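Local coordinates for protein post-proline cleaving enzyme (Rickettsia typhi, PDB 4HVT) that probably acts as a serine oligopeptidase that cuts peptides on the carboxyl side of proline, combining a beta-propeller with an alpha/beta-hydrolase domain, at residues A[54-59]-A[694-699]; A[76-81]-A[405-410]; A[289-294]-A[305-310]. One frame throughout, in Å; residues are numbered along the deposited sequence.

Contact 1 (A[54-59]-A[694-699]); sequences QEYKQI and YFINLY
Asn697 OD1 and Tyr56 OH are joined through one water, which accepts from Tyr56 OH at 2.7 Å and donates to Asn697 OD1 at 2.9 Å. The amide is also held at its other end, where Asn697 ND2 bonds to Glu47 of helix 34-51, which is consistent with the modelled orientation of the amide. Asparagine suits this place because it can receive at one atom and give at the other. Tyr56 lies alongside Asn697, pointing the same way, with ring and amide planes 34° apart; Asn697 OD1 sits near the plane of the ring at its edge, 4.0 Å from Tyr56 CE1. With CG trans to the backbone nitrogen (chi1 -178°), the tyrosine reaches out from the start of helix 56-67 toward helix 688-706.

Beside this water bridge the contact is apolar. The branch methyl Ile696 CG2 presses obliquely on the phenol, 3.4 Å from Tyr56 CE1. One helical turn on, Ile59 points its beta carbon at the partner helix, and its own branch methyl settles over the backbone: Ile59 CG2 lies 3.6 Å from Ile696 O and 3.9 Å from Tyr699 CB. Beta-branched isoleucines fit here, since a methyl carried directly on CB is short enough for helices whose Ile59 CA and Ile696 CA are 6.1 Å apart. Val503 of helix 498-505 also touches Ile59, joining a third helix to the pair.

The contact thus fastens the N-terminal helical segment to the last helix of the alpha/beta-hydrolase domain. Its grip comes mainly from close aliphatic and aromatic fit, while one water, accepting from the phenol and donating to the amide oxygen, supplies the polar link.

Contact 2 (A[76-81]-A[405-410]); sequences GVIRKG and EEEEEA
Two distant parts of the beta-propeller sequence meet here: the edge strand 77-79 with the turn after it, and the loop that leads from strand 398-402 into strand 410-415. Glu407 reaches across to the backbone of the turn, where Lys80 N donates to Glu407 OE2 at 2.8 Å in a nearly straight bond, 171° at the hydrogen. The donor comes from above the carboxylate, 46° out of its plane. The bend at chi2 (-70°) turns the carboxylate toward the turn; Glu407 CG itself lies 3.7 Å from Ile78 O. A water carries the other oxygen's grip one residue further, linking Glu407 OE1 to Gly81 N, so the carboxylate holds two successive amides of the turn. Lys80 and Gly81 both have positive phi, as in a type I' hairpin turn; that suits the glycine especially.

Strands 77-79 and 410-415 belong to the first and last four-stranded antiparallel sheets of the propeller region, so the contact lies at the seam where the circle of blades comes round on itself. Side chains and water do the joining. Lys80 extends along its chain until a bend at chi4 turns NZ to Glu406 in a salt bridge, Lys80 NZ to Glu406 OE2 at 3.2 Å, whose hydrogen bond is weak. Waters connect the same ammonium to Glu406 OE1 and to Glu407 OE2. On the buried side the beta carbon of Ile78 points at the loop, and Ile78 CD1 lies 4.3 Å from Glu409 CB; Ile78 also packs on Leu425 of strand 422-426, an apolar setting that suits isoleucine.

Contact 3 (A[289-294]-A[305-310]); sequences PSDATL and LLRSDW
Pro289 lays its ring across Trp310: Pro289 CG stands 3.6 Å from the centroid of the five-membered ring and 16° off its normal, a CH-pi contact for which the compact proline ring, with its polarised C-H groups, is well suited. A type I turn follows from Pro289 to Ala292. Within it Asp291 takes the cramped rotamer, CG between the backbone nitrogen and carbonyl carbon (chi1 53°), and this swings the carboxylate to the opposite segment. Asp291 OD2 accepts from Ser308 OG at 2.6 Å through its syn lone pair. One water joins Asp291 OD2 to Arg307 NE and another joins Asp291 OD1 to Arg307 N; the guanidinium itself finds His527 through NH1. Ala292, small enough for a tight approach, brings CA to 3.2 Å from Leu305 O and rests its methyl on Leu306 CD2. Thr293 then pairs with Leu305 in both directions, Thr293 N to Leu305 O at 3.0 Å and Leu305 N to Thr293 O at 2.9 Å, their side chains alongside each other. This antiparallel pair lies at the end of the hairpin of strands 293-298 and 301-305 away from its turn, the up-and-down arrangement of a propeller blade.

How the contacts relate
Contacts 2 and 3 both belong to the beta-propeller, whereas contact 1 ties N-terminal helix 56-67 to the last helix of the hydrolase domain. Contact 2 joins the first and last blades; contact 3 lies within one blade, from which Arg307 reaches across to His527 on the hydrolase side, and the nearest atoms of the two are about 11 Å apart. Contact 1 is remote from both, its centre 40 Å from that of contact 2 and 45 Å from that of contact 3, which is on the other side of the chain's centre. Helix 56-67 leads along the chain to strand 77-79, linking contacts 1 and 2. The probable catalytic triad, Ser566, His682 and Asp649, includes none of these segments' residues.

Contact 1 (A[54-59]-A[694-699])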
# COMPACT_ATOMS: atom_id res chain seq x y z
N GLN A 54 -15.87 16.85 -23.98
CA GLN A 54 -17.17 16.24 -24.18
C GLN A 54 -17.38 15.06 -23.25
O GLN A 54 -18.51 14.77 -22.85
CB GLN A 54 -17.37 15.82 -25.68
N GLU A 55 -16.28 14.38 -22.87
CA GLU A 55 -16.41 13.14 -22.10
C GLU A 55 -16.67 13.37 -20.62
O GLU A 55 -17.05 12.44 -19.92
CB GLU A 55 -15.17 12.27 -22.27
CG GLU A 55 -14.91 11.76 -23.69
CD GLU A 55 -14.19 12.74 -24.62
OE1 GLU A 55 -13.81 13.83 -24.22
OE2 GLU A 55 -14.11 12.44 -25.83
N TYR A 56 -16.46 14.59 -20.13
CA TYR A 56 -16.47 14.85 -18.68
C TYR A 56 -17.82 14.51 -17.99
O TYR A 56 -17.85 13.82 -16.94
CB TYR A 56 -16.11 16.31 -18.42
CG TYR A 56 -16.04 16.66 -16.97
CD1 TYR A 56 -14.86 16.46 -16.27
CD2 TYR A 56 -17.15 17.14 -16.28
CE1 TYR A 56 -14.76 16.75 -14.94
CE2 TYR A 56 -17.05 17.43 -14.91
CZ TYR A 56 -15.86 17.22 -14.26
OH TYR A 56 -15.70 17.52 -12.92
N LYS A 57 -18.93 15.00 -18.58
CA LYS A 57 -20.24 14.79 -17.97
C LYS A 57 -20.49 13.32 -17.76
O LYS A 57 -20.99 12.92 -16.71
CB LYS A 57 -21.37 15.36 -18.86
N GLN A 58 -20.19 12.49 -18.77
CA GLN A 58 -20.48 11.05 -18.72
C GLN A 58 -19.57 10.31 -17.71
O GLN A 58 -20.04 9.54 -16.86
CB GLN A 58 -20.30 10.45 -20.11
CG GLN A 58 -20.75 9.00 -20.25
CD GLN A 58 -22.16 8.70 -19.74
OE1 GLN A 58 -23.09 9.52 -19.85
NE2 GLN A 58 -22.34 7.50 -19.22
N ILE A 59 -18.27 10.55 -17.84
CA ILE A 59 -17.26 10.08 -16.84
C ILE A 59 -17.67 10.49 -15.41
O ILE A 59 -17.74 9.66 -14.54
CB ILE A 59 -15.85 10.62 -17.16
CG1 ILE A 59 -15.29 10.11 -18.50
CG2 ILE A 59 -14.87 10.28 -16.04
CD1 ILE A 59 -14.97 8.63 -18.55
N TYR A 694 -10.78 13.32 -8.15
CA TYR A 694 -9.51 12.90 -8.73
C TYR A 694 -9.69 11.89 -9.88
O TYR A 694 -9.16 12.07 -10.99
CB TYR A 694 -8.66 12.30 -7.61
CG TYR A 694 -7.30 11.87 -8.02
CD1 TYR A 694 -7.07 10.63 -8.57
CD2 TYR A 694 -6.21 12.75 -7.87
CE1 TYR A 694 -5.80 10.24 -8.95
CE2 TYR A 694 -4.93 12.34 -8.19
CZ TYR A 694 -4.72 11.14 -8.77
OH TYR A 694 -3.50 10.71 -9.10
N PHE A 695 -10.50 10.87 -9.65
CA PHE A 695 -10.74 9.86 -10.69
C PHE A 695 -11.62 10.32 -11.86
O PHE A 695 -11.44 9.87 -12.98
CB PHE A 695 -11.23 8.56 -10.09
CG PHE A 695 -10.14 7.82 -9.39
CD1 PHE A 695 -9.01 7.39 -10.12
CD2 PHE A 695 -10.12 7.74 -8.02
CE1 PHE A 695 -7.96 6.74 -9.51
CE2 PHE A 695 -9.08 7.07 -7.39
CZ PHE A 695 -7.99 6.60 -8.13
N ILE A 696 -12.51 11.25 -11.61
CA ILE A 696 -13.22 11.90 -12.72
C ILE A 696 -12.25 12.66 -13.61
O ILE A 696 -12.35 12.62 -14.84
CB ILE A 696 -14.33 12.85 -12.20
CG1 ILE A 696 -15.46 12.08 -11.51
CG2 ILE A 696 -14.88 13.72 -13.32
CD1 ILE A 696 -16.18 12.96 -10.50
N ASN A 697 -11.33 13.40 -12.99
CA ASN A 697 -10.33 14.15 -13.75
C ASN A 697 -9.42 13.21 -14.53
O ASN A 697 -9.19 13.41 -15.76
CB ASN A 697 -9.54 15.01 -12.83
CG ASN A 697 -10.31 16.23 -12.37
OD1 ASN A 697 -11.22 16.71 -13.07
ND2 ASN A 697 -9.93 16.78 -11.19
N LEU A 698 -8.97 12.16 -13.86
CA LEU A 698 -8.06 11.21 -14.48
C LEU A 698 -8.68 10.46 -15.66
O LEU A 698 -8.05 10.31 -16.72
CB LEU A 698 -7.52 10.23 -13.41
CG LEU A 698 -6.39 9.34 -13.93
CD1 LEU A 698 -5.25 9.18 -12.96
CD2 LEU A 698 -7.01 8.03 -14.33
N TYR A 699 -9.89 9.97 -15.45
CA TYR A 699 -10.59 9.18 -16.49
C TYR A 699 -11.12 10.07 -17.62
O TYR A 699 -11.14 9.62 -18.75
CB TYR A 699 -11.62 8.20 -15.92
CG TYR A 699 -10.94 6.96 -15.44
CD1 TYR A 699 -10.49 5.99 -16.33
CD2 TYR A 699 -10.74 6.76 -14.10
CE1 TYR A 699 -9.83 4.87 -15.88
CE2 TYR A 699 -10.08 5.65 -13.65
CZ TYR A 699 -9.63 4.71 -14.53
OH TYR A 699 -8.98 3.59 -14.07
O HOH W 1 -13.37 18.08 -11.77

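Contact 2 (A[76-81]-A[405-410])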
# COMPACT_ATOMS: atom_id res chain seq x y z
N GLY A 76 -15.23 -6.40 5.91
CA GLY A 76 -15.00 -6.28 7.36
C GLY A 76 -14.12 -7.29 8.03
O GLY A 76 -13.47 -8.07 7.37
N VAL A 77 -14.14 -7.24 9.36
CA VAL A 77 -13.35 -8.12 10.24
C VAL A 77 -14.26 -8.51 11.43
O VAL A 77 -15.00 -7.67 11.98
CB VAL A 77 -12.04 -7.44 10.70
CG1 VAL A 77 -12.31 -6.24 11.52
CG2 VAL A 77 -11.22 -8.39 11.51
N ILE A 78 -14.22 -9.79 11.82
CA ILE A 78 -14.97 -10.31 12.94
C ILE A 78 -14.18 -10.20 14.25
O ILE A 78 -13.04 -10.70 14.34
CB ILE A 78 -15.30 -11.79 12.74
CG1 ILE A 78 -16.27 -11.92 11.52
CG2 ILE A 78 -15.88 -12.40 14.02
CD1 ILE A 78 -16.56 -13.34 11.02
N ARG A 79 -14.81 -9.58 15.23
CA ARG A 79 -14.39 -9.63 16.62
C ARG A 79 -15.59 -9.81 17.55
O ARG A 79 -16.58 -9.07 17.49
CB ARG A 79 -13.62 -8.35 17.03
CG ARG A 79 -12.26 -8.15 16.38
CD ARG A 79 -11.45 -7.10 17.12
NE ARG A 79 -12.11 -5.80 17.07
CZ ARG A 79 -12.11 -5.02 15.98
NH1 ARG A 79 -11.51 -5.39 14.86
NH2 ARG A 79 -12.73 -3.86 16.01
N LYS A 80 -15.51 -10.85 18.39
CA LYS A 80 -16.46 -11.13 19.46
C LYS A 80 -17.92 -11.01 19.01
O LYS A 80 -18.72 -10.31 19.62
CB LYS A 80 -16.16 -10.30 20.70
CG LYS A 80 -14.74 -10.55 21.25
CD LYS A 80 -14.50 -9.82 22.55
CE LYS A 80 -13.07 -10.02 23.07
NZ LYS A 80 -12.04 -9.64 22.06
N GLY A 81 -18.21 -11.68 17.90
CA GLY A 81 -19.60 -11.84 17.41
C GLY A 81 -20.11 -10.72 16.53
O GLY A 81 -21.29 -10.70 16.14
N GLU A 405 -5.92 -14.78 15.91
CA GLU A 405 -5.79 -16.04 16.65
C GLU A 405 -6.83 -16.10 17.77
O GLU A 405 -7.14 -17.18 18.23
CB GLU A 405 -4.35 -16.18 17.21
CG GLU A 405 -4.04 -17.56 17.75
CD GLU A 405 -2.57 -17.82 18.01
OE1 GLU A 405 -1.71 -16.98 17.61
OE2 GLU A 405 -2.31 -18.86 18.67
N GLU A 406 -7.34 -14.97 18.24
CA GLU A 406 -8.35 -14.99 19.30
C GLU A 406 -9.68 -15.60 18.78
O GLU A 406 -10.46 -16.13 19.55
CB GLU A 406 -8.62 -13.61 19.87
CG GLU A 406 -9.59 -13.72 21.04
CD GLU A 406 -9.64 -12.52 21.93
OE1 GLU A 406 -8.75 -11.66 21.83
OE2 GLU A 406 -10.60 -12.46 22.72
N GLU A 407 -9.92 -15.52 17.48
CA GLU A 407 -11.20 -15.87 16.88
C GLU A 407 -11.11 -17.20 16.10
O GLU A 407 -10.19 -17.41 15.29
CB GLU A 407 -11.64 -14.74 15.92
CG GLU A 407 -11.94 -13.42 16.60
CD GLU A 407 -13.21 -13.44 17.44
OE1 GLU A 407 -14.11 -14.30 17.22
OE2 GLU A 407 -13.30 -12.59 18.33
N GLU A 408 -12.09 -18.08 16.29
CA GLU A 408 -12.24 -19.27 15.45
C GLU A 408 -12.67 -18.96 13.99
O GLU A 408 -12.25 -19.65 13.11
CB GLU A 408 -13.29 -20.23 16.05
CG GLU A 408 -12.73 -20.83 17.33
CD GLU A 408 -13.70 -21.65 18.12
OE1 GLU A 408 -14.92 -21.37 18.06
OE2 GLU A 408 -13.23 -22.58 18.83
N GLU A 409 -13.51 -17.95 13.81
CA GLU A 409 -14.05 -17.57 12.52
C GLU A 409 -13.28 -16.41 11.90
O GLU A 409 -12.64 -15.61 12.57
CB GLU A 409 -15.53 -17.20 12.62
CG GLU A 409 -16.38 -18.38 13.05
CD GLU A 409 -17.89 -18.08 13.06
OE1 GLU A 409 -18.34 -16.92 13.22
OE2 GLU A 409 -18.66 -19.04 12.93
N ALA A 410 -13.37 -16.30 10.58
CA ALA A 410 -12.59 -15.34 9.80
C ALA A 410 -13.40 -15.00 8.53
O ALA A 410 -14.28 -15.76 8.15
CB ALA A 410 -11.24 -15.93 9.41
O HOH W 2 -11.69 -12.70 12.71
O HOH W 3 -11.47 -11.00 19.48
O HOH W 4 -9.47 -9.61 23.29
O HOH W 5 -16.79 -13.93 17.30

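Contact 3 (A[289-294]-A[305-310])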
# COMPACT_ATOMS: atom_id res chain seq x y z
N PRO A 289 18.67 -13.62 10.25
CA PRO A 289 19.24 -12.84 9.13
C PRO A 289 18.72 -11.41 9.11
O PRO A 289 17.54 -11.17 9.32
CB PRO A 289 18.82 -13.67 7.89
CG PRO A 289 18.67 -15.06 8.39
CD PRO A 289 18.04 -14.86 9.77
N SER A 290 19.59 -10.43 8.84
CA SER A 290 19.21 -9.05 8.97
C SER A 290 18.10 -8.59 8.02
O SER A 290 17.40 -7.64 8.34
CB SER A 290 20.43 -8.14 8.78
OG SER A 290 20.98 -8.26 7.49
N ASP A 291 17.90 -9.31 6.90
CA ASP A 291 16.84 -8.98 5.94
C ASP A 291 15.69 -9.96 5.99
O ASP A 291 14.80 -9.90 5.15
CB ASP A 291 17.36 -8.80 4.51
CG ASP A 291 18.19 -9.99 4.00
OD1 ASP A 291 18.46 -10.98 4.72
OD2 ASP A 291 18.54 -9.93 2.79
N ALA A 292 15.68 -10.86 6.99
CA ALA A 292 14.48 -11.69 7.24
C ALA A 292 13.42 -10.84 7.95
O ALA A 292 13.77 -9.92 8.69
CB ALA A 292 14.87 -12.90 8.04
N THR A 293 12.13 -11.11 7.68
CA THR A 293 11.03 -10.35 8.24
C THR A 293 10.00 -11.21 8.94
O THR A 293 9.70 -12.32 8.51
CB THR A 293 10.32 -9.51 7.14
OG1 THR A 293 10.00 -10.34 6.04
CG2 THR A 293 11.26 -8.37 6.70
N LEU A 294 9.53 -10.72 10.07
CA LEU A 294 8.47 -11.38 10.81
C LEU A 294 7.16 -11.28 10.10
O LEU A 294 6.68 -10.21 9.77
CB LEU A 294 8.34 -10.76 12.20
CG LEU A 294 7.23 -11.33 13.12
CD1 LEU A 294 7.48 -12.82 13.45
CD2 LEU A 294 7.20 -10.44 14.38
N LEU A 305 10.01 -14.74 6.92
CA LEU A 305 10.30 -14.78 5.49
C LEU A 305 11.76 -14.42 5.25
O LEU A 305 12.24 -13.46 5.83
CB LEU A 305 9.42 -13.77 4.75
CG LEU A 305 9.61 -13.58 3.24
CD1 LEU A 305 9.28 -14.89 2.54
CD2 LEU A 305 8.79 -12.42 2.73
N LEU A 306 12.38 -15.15 4.33
CA LEU A 306 13.76 -14.87 3.91
C LEU A 306 13.79 -14.03 2.64
O LEU A 306 13.14 -14.35 1.68
CB LEU A 306 14.55 -16.16 3.74
CG LEU A 306 14.53 -17.17 4.90
CD1 LEU A 306 15.50 -18.30 4.62
CD2 LEU A 306 14.81 -16.48 6.24
N ARG A 307 14.62 -13.00 2.66
CA ARG A 307 14.89 -12.21 1.46
C ARG A 307 16.18 -12.72 0.76
O ARG A 307 16.38 -12.49 -0.45
CB ARG A 307 15.01 -10.72 1.84
CG ARG A 307 15.56 -9.87 0.71
CD ARG A 307 15.27 -8.39 0.94
NE ARG A 307 16.07 -7.54 0.06
CZ ARG A 307 15.75 -7.18 -1.18
NH1 ARG A 307 14.63 -7.63 -1.73
NH2 ARG A 307 16.60 -6.43 -1.92
N SER A 308 17.10 -13.31 1.54
CA SER A 308 18.33 -13.88 1.02
C SER A 308 18.47 -15.33 1.44
O SER A 308 17.83 -15.77 2.42
CB SER A 308 19.53 -13.07 1.52
OG SER A 308 19.44 -11.73 1.08
N ASP A 309 19.34 -16.06 0.72
CA ASP A 309 19.66 -17.44 1.13
C ASP A 309 20.26 -17.41 2.54
O ASP A 309 20.97 -16.47 2.89
CB ASP A 309 20.71 -18.08 0.24
CG ASP A 309 20.27 -18.29 -1.19
OD1 ASP A 309 19.06 -18.22 -1.52
OD2 ASP A 309 21.22 -18.53 -2.01
N TRP A 310 19.92 -18.41 3.33
CA TRP A 310 20.44 -18.56 4.69
C TRP A 310 21.18 -19.91 4.82
O TRP A 310 20.53 -20.93 4.76
CB TRP A 310 19.28 -18.52 5.65
CG TRP A 310 19.62 -18.52 7.10
CD1 TRP A 310 20.88 -18.44 7.68
CD2 TRP A 310 18.70 -18.57 8.18
NE1 TRP A 310 20.76 -18.45 9.06
CE2 TRP A 310 19.43 -18.52 9.38
CE3 TRP A 310 17.33 -18.67 8.26
CZ2 TRP A 310 18.80 -18.54 10.65
CZ3 TRP A 310 16.70 -18.69 9.47
CH2 TRP A 310 17.41 -18.58 10.66
O HOH W 6 16.63 -13.07 4.68
O HOH W 7 12.14 -10.63 4.33
O HOH W 8 18.68 -7.71 1.20